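Local coordinates for protein glutamine synthetase (Helicobacter pylori, PDB 5ZLI) that belongs to the type I beta glutamine synthetases and assembles from twelve copies of a chain that joins a beta-grasp domain to a larger catalytic domain, at residues Phe15-Phe29 against His40-Leu53. Residues are numbered along the deposited sequence; the frame is centred on the assembly and turned at random.
Sequences FFEFCKENEVEFVDF and HIAYSFGALTHGML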
loop_
_atom_site.group_PDB
_atom_site.type_symbol
_atom_site.label_atom_id
_atom_site.label_comp_id
_atom_site.label_asym_id
_atom_site.label_seq_id
_atom_site.Cartn_x
_atom_site.Cartn_y
_atom_site.Cartn_z
ATOM N N PHE B 15 -17.071 -48.128 -36.514
ATOM C CA PHE B 15 -16.445 -47.200 -35.590
ATOM C C PHE B 15 -15.239 -46.539 -36.237
ATOM O O PHE B 15 -15.046 -45.332 -36.096
ATOM C CB PHE B 15 -16.064 -47.940 -34.315
ATOM C CG PHE B 15 -15.057 -47.232 -33.488
ATOM C CD1 PHE B 15 -13.705 -47.355 -33.753
ATOM C CD2 PHE B 15 -15.471 -46.442 -32.433
ATOM C CE1 PHE B 15 -12.793 -46.700 -32.997
ATOM C CE2 PHE B 15 -14.574 -45.786 -31.661
ATOM C CZ PHE B 15 -13.227 -45.915 -31.936
ATOM N N PHE B 16 -14.405 -47.320 -36.938
ATOM C CA PHE B 16 -13.262 -46.755 -37.655
ATOM C C PHE B 16 -13.674 -45.744 -38.709
ATOM O O PHE B 16 -12.931 -44.791 -38.986
ATOM C CB PHE B 16 -12.460 -47.845 -38.339
ATOM C CG PHE B 16 -11.242 -48.218 -37.618
ATOM C CD1 PHE B 16 -11.300 -49.069 -36.539
ATOM C CD2 PHE B 16 -10.029 -47.687 -37.997
ATOM C CE1 PHE B 16 -10.150 -49.412 -35.859
ATOM C CE2 PHE B 16 -8.881 -48.016 -37.328
ATOM C CZ PHE B 16 -8.938 -48.881 -36.252
ATOM N N GLU B 17 -14.815 -45.966 -39.353
ATOM C CA GLU B 17 -15.258 -45.034 -40.383
ATOM C C GLU B 17 -15.819 -43.759 -39.764
ATOM O O GLU B 17 -15.624 -42.661 -40.297
ATOM C CB GLU B 17 -16.291 -45.717 -41.276
ATOM C CG GLU B 17 -17.040 -44.783 -42.232
ATOM C CD GLU B 17 -18.348 -44.225 -41.658
ATOM O OE1 GLU B 17 -19.034 -43.472 -42.382
ATOM O OE2 GLU B 17 -18.688 -44.530 -40.490
ATOM N N PHE B 18 -16.525 -43.897 -38.641
ATOM C CA PHE B 18 -16.954 -42.745 -37.855
ATOM C C PHE B 18 -15.778 -41.814 -37.569
ATOM O O PHE B 18 -15.912 -40.585 -37.636
ATOM C CB PHE B 18 -17.601 -43.280 -36.572
ATOM C CG PHE B 18 -18.003 -42.242 -35.550
ATOM C CD1 PHE B 18 -19.202 -41.561 -35.654
ATOM C CD2 PHE B 18 -17.227 -42.027 -34.431
ATOM C CE1 PHE B 18 -19.585 -40.640 -34.682
ATOM C CE2 PHE B 18 -17.607 -41.111 -33.463
ATOM C CZ PHE B 18 -18.785 -40.418 -33.592
ATOM N N CYS B 19 -14.609 -42.386 -37.274
ATOM C CA CYS B 19 -13.411 -41.590 -37.009
ATOM C C CYS B 19 -12.858 -40.907 -38.268
ATOM O O CYS B 19 -12.495 -39.724 -38.227
ATOM C CB CYS B 19 -12.353 -42.467 -36.340
ATOM S SG CYS B 19 -12.800 -43.005 -34.656
ATOM N N LYS B 20 -12.725 -41.636 -39.383
ATOM C CA LYS B 20 -12.103 -41.024 -40.559
ATOM C C LYS B 20 -12.886 -39.799 -41.047
ATOM O O LYS B 20 -12.283 -38.782 -41.419
ATOM C CB LYS B 20 -11.934 -42.054 -41.691
ATOM C CG LYS B 20 -11.015 -43.255 -41.410
ATOM C CD LYS B 20 -10.913 -44.164 -42.653
ATOM C CE LYS B 20 -9.757 -45.185 -42.585
ATOM N NZ LYS B 20 -9.923 -46.205 -41.520
ATOM N N GLU B 21 -14.230 -39.867 -41.042
ATOM C CA GLU B 21 -15.072 -38.785 -41.574
ATOM C C GLU B 21 -15.425 -37.725 -40.547
ATOM O O GLU B 21 -16.161 -36.789 -40.870
ATOM C CB GLU B 21 -16.374 -39.316 -42.178
ATOM C CG GLU B 21 -16.158 -40.249 -43.340
ATOM C CD GLU B 21 -17.337 -41.185 -43.561
ATOM O OE1 GLU B 21 -18.477 -40.840 -43.159
ATOM O OE2 GLU B 21 -17.097 -42.309 -44.056
ATOM N N ASN B 22 -14.965 -37.871 -39.315
ATOM C CA ASN B 22 -15.040 -36.795 -38.346
ATOM C C ASN B 22 -13.651 -36.299 -37.974
ATOM O O ASN B 22 -13.520 -35.439 -37.089
ATOM C CB ASN B 22 -15.794 -37.285 -37.128
ATOM C CG ASN B 22 -17.222 -37.581 -37.454
ATOM O OD1 ASN B 22 -18.121 -36.792 -37.156
ATOM N ND2 ASN B 22 -17.447 -38.713 -38.119
ATOM N N GLU B 23 -12.624 -36.805 -38.667
ATOM C CA GLU B 23 -11.255 -36.337 -38.551
ATOM C C GLU B 23 -10.783 -36.392 -37.095
ATOM O O GLU B 23 -10.433 -35.387 -36.465
ATOM C CB GLU B 23 -11.100 -34.956 -39.200
ATOM C CG GLU B 23 -11.445 -34.997 -40.703
ATOM C CD GLU B 23 -12.295 -33.835 -41.184
ATOM O OE1 GLU B 23 -12.380 -32.796 -40.482
ATOM O OE2 GLU B 23 -12.880 -33.973 -42.280
ATOM N N VAL B 24 -10.783 -37.616 -36.568
ATOM C CA VAL B 24 -10.485 -37.870 -35.162
ATOM C C VAL B 24 -8.994 -38.142 -35.047
ATOM O O VAL B 24 -8.417 -38.950 -35.790
ATOM C CB VAL B 24 -11.303 -39.055 -34.619
ATOM C CG1 VAL B 24 -10.684 -39.597 -33.351
ATOM C CG2 VAL B 24 -12.657 -38.615 -34.265
ATOM N N GLU B 25 -8.368 -37.477 -34.107
ATOM C CA GLU B 25 -6.950 -37.625 -33.963
ATOM C C GLU B 25 -6.561 -38.299 -32.680
ATOM O O GLU B 25 -5.399 -38.678 -32.551
ATOM C CB GLU B 25 -6.277 -36.271 -34.090
ATOM C CG GLU B 25 -6.738 -35.569 -35.332
ATOM C CD GLU B 25 -5.705 -34.578 -35.798
ATOM O OE1 GLU B 25 -5.310 -33.759 -34.943
ATOM O OE2 GLU B 25 -5.270 -34.635 -36.982
ATOM N N PHE B 26 -7.486 -38.440 -31.729
ATOM C CA PHE B 26 -7.202 -39.124 -30.477
ATOM C C PHE B 26 -8.431 -39.914 -30.067
ATOM O O PHE B 26 -9.564 -39.447 -30.227
ATOM C CB PHE B 26 -6.778 -38.128 -29.390
ATOM C CG PHE B 26 -5.471 -37.485 -29.693
ATOM C CD1 PHE B 26 -5.414 -36.330 -30.465
ATOM C CD2 PHE B 26 -4.289 -38.081 -29.303
ATOM C CE1 PHE B 26 -4.190 -35.766 -30.813
ATOM C CE2 PHE B 26 -3.073 -37.526 -29.633
ATOM C CZ PHE B 26 -3.021 -36.361 -30.388
ATOM N N VAL B 27 -8.205 -41.103 -29.519
ATOM C CA VAL B 27 -9.285 -41.916 -28.984
ATOM C C VAL B 27 -9.089 -41.972 -27.471
ATOM O O VAL B 27 -8.044 -42.426 -26.977
ATOM C CB VAL B 27 -9.311 -43.318 -29.620
ATOM C CG1 VAL B 27 -10.466 -44.149 -29.085
ATOM C CG2 VAL B 27 -9.429 -43.224 -31.120
ATOM N N ASP B 28 -10.111 -41.543 -26.741
ATOM C CA ASP B 28 -10.051 -41.329 -25.300
ATOM C C ASP B 28 -10.802 -42.498 -24.659
ATOM O O ASP B 28 -12.026 -42.480 -24.518
ATOM C CB ASP B 28 -10.667 -39.960 -24.935
ATOM C CG ASP B 28 -10.129 -39.390 -23.620
ATOM O OD1 ASP B 28 -9.030 -39.820 -23.188
ATOM O OD2 ASP B 28 -10.791 -38.492 -23.035
ATOM N N PHE B 29 -10.062 -43.539 -24.288
ATOM C CA PHE B 29 -10.684 -44.707 -23.684
ATOM C C PHE B 29 -10.988 -44.365 -22.245
ATOM O O PHE B 29 -10.066 -44.099 -21.470
ATOM C CB PHE B 29 -9.766 -45.919 -23.750
ATOM C CG PHE B 29 -9.364 -46.281 -25.128
ATOM C CD1 PHE B 29 -10.318 -46.654 -26.043
ATOM C CD2 PHE B 29 -8.045 -46.293 -25.506
ATOM C CE1 PHE B 29 -9.975 -47.000 -27.349
ATOM C CE2 PHE B 29 -7.687 -46.647 -26.801
ATOM C CZ PHE B 29 -8.654 -46.996 -27.730
ATOM N N HIS B 40 -9.168 -41.766 -18.009
ATOM C CA HIS B 40 -8.969 -41.868 -19.452
ATOM C C HIS B 40 -7.499 -42.062 -19.807
ATOM O O HIS B 40 -6.584 -41.788 -19.021
ATOM C CB HIS B 40 -9.525 -40.653 -20.205
ATOM C CG HIS B 40 -8.730 -39.397 -20.024
ATOM N ND1 HIS B 40 -8.293 -38.635 -21.086
ATOM C CD2 HIS B 40 -8.283 -38.777 -18.908
ATOM C CE1 HIS B 40 -7.621 -37.594 -20.632
ATOM N NE2 HIS B 40 -7.597 -37.658 -19.314
ATOM N N ILE B 41 -7.304 -42.529 -21.033
ATOM C CA ILE B 41 -6.007 -42.755 -21.650
ATOM C C ILE B 41 -6.208 -42.572 -23.145
ATOM O O ILE B 41 -7.054 -43.226 -23.756
ATOM C CB ILE B 41 -5.439 -44.145 -21.301
ATOM C CG1 ILE B 41 -4.328 -44.533 -22.271
ATOM C CG2 ILE B 41 -6.508 -45.162 -21.266
ATOM C CD1 ILE B 41 -3.674 -45.857 -21.952
ATOM N N ALA B 42 -5.474 -41.652 -23.735
ATOM C CA ALA B 42 -5.715 -41.278 -25.112
ATOM C C ALA B 42 -4.693 -41.972 -25.994
ATOM O O ALA B 42 -3.513 -42.058 -25.645
ATOM C CB ALA B 42 -5.643 -39.764 -25.299
ATOM N N TYR B 43 -5.158 -42.526 -27.106
ATOM C CA TYR B 43 -4.277 -43.099 -28.113
ATOM C C TYR B 43 -4.296 -42.206 -29.335
ATOM O O TYR B 43 -5.358 -41.742 -29.755
ATOM C CB TYR B 43 -4.677 -44.519 -28.512
ATOM C CG TYR B 43 -3.958 -45.637 -27.770
ATOM C CD1 TYR B 43 -4.461 -46.171 -26.571
ATOM C CD2 TYR B 43 -2.788 -46.188 -28.292
ATOM C CE1 TYR B 43 -3.804 -47.213 -25.915
ATOM C CE2 TYR B 43 -2.126 -47.221 -27.638
ATOM C CZ TYR B 43 -2.637 -47.729 -26.456
ATOM O OH TYR B 43 -1.962 -48.754 -25.837
ATOM N N SER B 44 -3.116 -41.924 -29.856
ATOM C CA SER B 44 -3.011 -41.236 -31.121
ATOM C C SER B 44 -3.681 -42.100 -32.171
ATOM O O SER B 44 -3.252 -43.239 -32.402
ATOM C CB SER B 44 -1.523 -41.018 -31.443
ATOM O OG SER B 44 -1.282 -40.163 -32.560
ATOM N N PHE B 45 -4.781 -41.611 -32.751
ATOM C CA PHE B 45 -5.466 -42.398 -33.770
ATOM C C PHE B 45 -4.446 -42.719 -34.856
ATOM O O PHE B 45 -3.419 -42.043 -34.999
ATOM C CB PHE B 45 -6.662 -41.639 -34.355
ATOM C CG PHE B 45 -7.393 -42.371 -35.472
ATOM C CD1 PHE B 45 -8.298 -43.379 -35.192
ATOM C CD2 PHE B 45 -7.155 -42.058 -36.804
ATOM C CE1 PHE B 45 -8.970 -44.041 -36.217
ATOM C CE2 PHE B 45 -7.823 -42.724 -37.833
ATOM C CZ PHE B 45 -8.726 -43.707 -37.537
ATOM N N GLY B 46 -4.724 -43.747 -35.636
ATOM C CA GLY B 46 -3.797 -44.122 -36.667
ATOM C C GLY B 46 -2.773 -45.095 -36.142
ATOM O O GLY B 46 -2.208 -45.873 -36.908
ATOM N N ALA B 47 -2.514 -45.038 -34.845
ATOM C CA ALA B 47 -1.739 -46.029 -34.143
ATOM C C ALA B 47 -2.665 -47.057 -33.537
ATOM O O ALA B 47 -2.224 -47.928 -32.777
ATOM C CB ALA B 47 -0.893 -45.359 -33.055
ATOM N N LEU B 48 -3.932 -47.009 -33.926
ATOM C CA LEU B 48 -4.943 -47.925 -33.433
ATOM C C LEU B 48 -5.063 -49.107 -34.361
ATOM O O LEU B 48 -5.231 -48.940 -35.572
ATOM C CB LEU B 48 -6.316 -47.277 -33.304
ATOM C CG LEU B 48 -6.714 -46.789 -31.926
ATOM C CD1 LEU B 48 -8.198 -46.494 -31.970
ATOM C CD2 LEU B 48 -6.422 -47.889 -30.949
ATOM N N THR B 49 -5.003 -50.288 -33.779
ATOM C CA THR B 49 -5.203 -51.517 -34.515
ATOM C C THR B 49 -6.645 -51.947 -34.434
ATOM O O THR B 49 -7.383 -51.563 -33.522
ATOM C CB THR B 49 -4.369 -52.639 -33.910
ATOM O OG1 THR B 49 -5.144 -53.259 -32.878
ATOM C CG2 THR B 49 -3.094 -52.095 -33.302
ATOM N N HIS B 50 -7.058 -52.729 -35.428
ATOM C CA HIS B 50 -8.273 -53.510 -35.265
ATOM C C HIS B 50 -8.129 -54.415 -34.039
ATOM O O HIS B 50 -9.050 -54.535 -33.220
ATOM C CB HIS B 50 -8.540 -54.314 -36.547
ATOM C CG HIS B 50 -8.819 -53.459 -37.751
ATOM N ND1 HIS B 50 -10.057 -52.906 -38.009
ATOM C CD2 HIS B 50 -8.002 -53.023 -38.741
ATOM C CE1 HIS B 50 -9.999 -52.188 -39.116
ATOM N NE2 HIS B 50 -8.763 -52.243 -39.581
ATOM N N GLY B 51 -6.936 -54.995 -33.862
ATOM C CA GLY B 51 -6.688 -55.935 -32.777
ATOM C C GLY B 51 -6.722 -55.330 -31.385
ATOM O O GLY B 51 -7.012 -56.031 -30.408
ATOM N N MET B 52 -6.367 -54.047 -31.260
ATOM C CA MET B 52 -6.380 -53.383 -29.960
ATOM C C MET B 52 -7.796 -53.154 -29.450
ATOM O O MET B 52 -7.983 -52.965 -28.245
ATOM C CB MET B 52 -5.644 -52.051 -30.058
ATOM C CG MET B 52 -4.533 -51.858 -29.069
ATOM S SD MET B 52 -3.072 -51.415 -29.997
ATOM C CE MET B 52 -3.610 -49.871 -30.690
ATOM N N LEU B 53 -8.806 -53.234 -30.325
ATOM C CA LEU B 53 -10.196 -53.109 -29.905
ATOM C C LEU B 53 -10.787 -54.443 -29.524
ATOM O O LEU B 53 -11.878 -54.484 -28.936
ATOM C CB LEU B 53 -11.043 -52.480 -31.019
ATOM C CG LEU B 53 -10.771 -51.022 -31.395
ATOM C CD1 LEU B 53 -11.781 -50.479 -32.413
ATOM C CD2 LEU B 53 -10.836 -50.191 -30.107
#
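V27 and Y43 form a hydrogen-bonded antiparallel pair in the hairpin of strands 26-32 and 38-44, part of the beta-grasp domain. The pairing is evident from V27 N to Y43 O and Y43 N to V27 O, both 2.9 Å, and from strand directions 156° apart. F29 with I41 repeats the pattern, and F45 N to E25 O (3.0 Å) extends the link past the strand, its donor above the carbonyl plane. One sheet face, with V27, F29 and Y43, turns to the core: V27 CG2 meets L48 CD1 at 3.6 Å, while L48 CD2 lies at the edge of the F29 ring. From helix 9-20, F16 packs against the chain that follows strand 38-44. The H50 ring stacks face to face on that of F16 (centroids 4.7 Å apart, planes at 22°), and L48 O sits at the F16 ring edge. With CG anti to the backbone N (chi1 177°), F45 extends toward the helix, bringing CE1 to 3.7 Å from C19 CB. A42 and Y43 continue the sheet into a second subunit. On the face opposite V27, H40 ND1 donates in the imidazole plane to the syn lone pair of D28 OD1; with R30 salt-bridged to OD2, the carboxylate probably stays ionised.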